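Local coordinates for protein HepC.19480.a.B1 (Helicobacter pylori, PDB 6MTZ) that is of unknown function but is probably a phosphoesterase of the DHH/DHHA1 family, at residues 179-184 against 195-200. Sequence-based numbering, arbitrary orientation. Where two conformers were deposited one is given.
Sequences TQSSEL and DYKLKL
Lys197 NZ donates to two oxygens of one residue, Ser181 O and Ser181 OG, each at 2.8 Å. The lysine chain runs extended until its last torsion (chi4 -60°), where it bends and turns NZ; the ammonium meets the carbonyl from well above its plane, 59° out. Beside this grip, Tyr196 OH donates to Glu183 OE1 over 2.8 Å; the oxygen lies at the ring edge, the carboxylate and ring planes are 87° apart, and the hydroxyl meets OE1 from above the carboxylate plane. Leu184 CD1 packs 3.9 Å from Tyr196 CB, while Leu200 CD1, one helical turn on, sits over a ring face near its rim and reaches Ser181 CB at 4.0 Å. Ser181 centres an inverse gamma turn in the chain following helix 168-180, and helix 190-203 packs against this segment, in the helical region following the parallel sheet of the probable DHH domain. Outside the two segments, Ile178 O is a third acceptor for the buried ammonium, and Ser181 OG also bonds to Met177 O. Glu183 OE2 forms a salt bridge with Lys225 of helix 213-228, so the carboxylate is shared between Tyr196 at OE1 and Lys225 at OE2.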
ATOM      1  N   THR A 179       4.408 -10.502   1.208  1.00 27.35           N
ATOM      2  CA  THR A 179       5.659  -9.886   0.772  1.00 27.72           C
ATOM      3  C   THR A 179       5.774  -9.878  -0.747  1.00 30.78           C
ATOM      4  O   THR A 179       6.305  -8.928  -1.334  1.00 23.87           O
ATOM      5  CB  THR A 179       6.852 -10.635   1.378  1.00 23.60           C
ATOM      6  OG1 THR A 179       6.841 -10.524   2.809  1.00 27.50           O
ATOM      7  CG2 THR A 179       8.148 -10.088   0.839  1.00 33.36           C
ATOM      8  N   GLN A 180       5.288 -10.928  -1.400  1.00 30.59           N
ATOM      9  CA  GLN A 180       5.546 -11.151  -2.813  1.00 26.57           C
ATOM     10  C   GLN A 180       4.389 -10.745  -3.702  1.00 22.64           C
ATOM     11  O   GLN A 180       4.496 -10.876  -4.926  1.00 28.54           O
ATOM     12  CB  GLN A 180       5.893 -12.624  -3.052  1.00 20.00           C
ATOM     13  CG  GLN A 180       7.273 -12.997  -2.491  1.00 22.44           C
ATOM     14  CD  GLN A 180       7.671 -14.461  -2.767  1.00 26.98           C
ATOM     15  OE1 GLN A 180       6.847 -15.298  -3.147  1.00 26.89           O
ATOM     16  NE2 GLN A 180       8.925 -14.764  -2.557  1.00 20.08           N
ATOM     17  N   SER A 181       3.283 -10.263  -3.137  1.00 22.42           N
ATOM     18  CA  SER A 181       2.160  -9.813  -3.960  1.00 22.73           C
ATOM     19  C   SER A 181       2.342  -8.334  -4.314  1.00 23.10           C
ATOM     20  O   SER A 181       1.546  -7.470  -3.963  1.00 25.21           O
ATOM     21  CB  SER A 181       0.824 -10.086  -3.263  1.00 21.67           C
ATOM     22  OG  SER A 181       0.775  -9.559  -1.928  1.00 27.65           O
ATOM     23  N   SER A 182       3.430  -8.060  -5.038  1.00 23.76           N
ATOM     24  CA  SER A 182       3.840  -6.712  -5.396  0.58 25.27           C
ATOM     25  C   SER A 182       3.479  -6.356  -6.835  1.00 29.82           C
ATOM     26  O   SER A 182       4.030  -5.390  -7.379  1.00 20.54           O
ATOM     27  CB  SER A 182       5.344  -6.554  -5.170  0.58 26.15           C
ATOM     28  OG  SER A 182       5.722  -7.070  -3.896  0.58 25.72           O
ATOM     29  N   GLU A 183       2.569  -7.116  -7.457  1.00 24.75           N
ATOM     30  CA  GLU A 183       2.192  -6.878  -8.847  1.00 26.30           C
ATOM     31  C   GLU A 183       1.480  -5.546  -9.065  1.00 27.59           C
ATOM     32  O   GLU A 183       1.447  -5.070 -10.197  1.00 30.26           O
ATOM     33  CB  GLU A 183       1.301  -8.021  -9.358  1.00 23.40           C
ATOM     34  CG  GLU A 183       2.007  -9.384  -9.516  1.00 28.41           C
ATOM     35  CD  GLU A 183       2.246 -10.070  -8.184  1.00 33.45           C
ATOM     36  OE1 GLU A 183       1.577  -9.683  -7.196  1.00 33.13           O
ATOM     37  OE2 GLU A 183       3.110 -10.974  -8.121  1.00 26.21           O
ATOM     38  N   LEU A 184       0.861  -4.960  -8.032  1.00 29.07           N
ATOM     39  CA  LEU A 184       0.283  -3.616  -8.119  1.00 22.95           C
ATOM     40  C   LEU A 184       1.117  -2.677  -7.248  1.00 30.51           C
ATOM     41  O   LEU A 184       1.080  -2.766  -6.009  1.00 26.83           O
ATOM     42  CB  LEU A 184      -1.184  -3.600  -7.680  1.00 23.01           C
ATOM     43  CG  LEU A 184      -2.179  -4.509  -8.425  1.00 28.46           C
ATOM     44  CD1 LEU A 184      -3.570  -4.418  -7.800  1.00 26.48           C
ATOM     45  CD2 LEU A 184      -2.262  -4.173  -9.927  1.00 25.18           C
ATOM     46  N   ASP A 195      -6.759  -3.851  -1.769  1.00 22.31           N
ATOM     47  CA  ASP A 195      -7.857  -4.756  -2.098  1.00 19.90           C
ATOM     48  C   ASP A 195      -7.337  -6.101  -2.582  1.00 24.04           C
ATOM     49  O   ASP A 195      -7.869  -7.159  -2.216  1.00 23.93           O
ATOM     50  CB  ASP A 195      -8.742  -4.130  -3.178  1.00 28.70           C
ATOM     51  CG  ASP A 195      -9.537  -2.940  -2.675  1.00 34.95           C
ATOM     52  OD1 ASP A 195      -9.489  -2.639  -1.462  1.00 37.43           O
ATOM     53  OD2 ASP A 195     -10.217  -2.302  -3.498  1.00 36.97           O
ATOM     54  N   TYR A 196      -6.310  -6.072  -3.427  1.00 24.14           N
ATOM     55  CA  TYR A 196      -5.700  -7.288  -3.954  1.00 26.21           C
ATOM     56  C   TYR A 196      -5.147  -8.172  -2.833  1.00 22.00           C
ATOM     57  O   TYR A 196      -5.475  -9.361  -2.747  1.00 26.60           O
ATOM     58  CB  TYR A 196      -4.609  -6.866  -4.934  1.00 18.71           C
ATOM     59  CG  TYR A 196      -3.718  -7.924  -5.527  1.00 24.80           C
ATOM     60  CD1 TYR A 196      -4.229  -9.083  -6.109  1.00 20.38           C
ATOM     61  CD2 TYR A 196      -2.355  -7.704  -5.586  1.00 24.48           C
ATOM     62  CE1 TYR A 196      -3.365 -10.020  -6.685  1.00 24.53           C
ATOM     63  CE2 TYR A 196      -1.505  -8.607  -6.143  1.00 26.38           C
ATOM     64  CZ  TYR A 196      -1.996  -9.764  -6.688  1.00 20.61           C
ATOM     65  OH  TYR A 196      -1.070 -10.625  -7.249  1.00 19.88           O
ATOM     66  N   LYS A 197      -4.276  -7.614  -1.986  1.00 23.12           N
ATOM     67  CA  LYS A 197      -3.716  -8.389  -0.884  1.00 21.30           C
ATOM     68  C   LYS A 197      -4.820  -8.895   0.025  1.00 28.08           C
ATOM     69  O   LYS A 197      -4.807 -10.062   0.427  1.00 24.48           O
ATOM     70  CB  LYS A 197      -2.708  -7.559  -0.068  1.00 15.43           C
ATOM     71  CG  LYS A 197      -1.450  -7.137  -0.837  1.00 21.36           C
ATOM     72  CD  LYS A 197      -0.519  -6.301   0.024  1.00 25.74           C
ATOM     73  CE  LYS A 197       0.740  -5.852  -0.697  1.00 28.32           C
ATOM     74  NZ  LYS A 197       1.568  -6.957  -1.187  1.00 30.70           N
ATOM     75  N   LEU A 198      -5.809  -8.044   0.329  1.00 21.27           N
ATOM     76  CA  LEU A 198      -6.860  -8.464   1.250  1.00 18.67           C
ATOM     77  C   LEU A 198      -7.735  -9.540   0.630  1.00 25.27           C
ATOM     78  O   LEU A 198      -8.201 -10.447   1.334  1.00 22.75           O
ATOM     79  CB  LEU A 198      -7.717  -7.274   1.679  1.00 18.55           C
ATOM     80  CG  LEU A 198      -6.988  -6.263   2.566  1.00 28.84           C
ATOM     81  CD1 LEU A 198      -8.008  -5.343   3.187  1.00 23.43           C
ATOM     82  CD2 LEU A 198      -6.168  -6.970   3.623  1.00 23.86           C
ATOM     83  N   LYS A 199      -7.982  -9.454  -0.679  1.00 25.10           N
ATOM     84  CA  LYS A 199      -8.689 -10.538  -1.353  1.00 24.21           C
ATOM     85  C   LYS A 199      -7.915 -11.843  -1.214  1.00 25.60           C
ATOM     86  O   LYS A 199      -8.480 -12.877  -0.846  1.00 28.57           O
ATOM     87  CB  LYS A 199      -8.909 -10.210  -2.833  1.00 27.82           C
ATOM     88  N   LEU A 200      -6.611 -11.810  -1.502  1.00 21.60           N
ATOM     89  CA  LEU A 200      -5.795 -13.023  -1.410  1.00 23.15           C
ATOM     90  C   LEU A 200      -5.801 -13.596   0.003  1.00 25.86           C
ATOM     91  O   LEU A 200      -5.865 -14.818   0.189  1.00 23.71           O
ATOM     92  CB  LEU A 200      -4.346 -12.728  -1.837  1.00 19.99           C
ATOM     93  CG  LEU A 200      -4.136 -12.320  -3.302  1.00 24.54           C
ATOM     94  CD1 LEU A 200      -2.738 -11.793  -3.516  1.00 24.86           C
ATOM     95  CD2 LEU A 200      -4.383 -13.519  -4.216  1.00 22.23           C
TER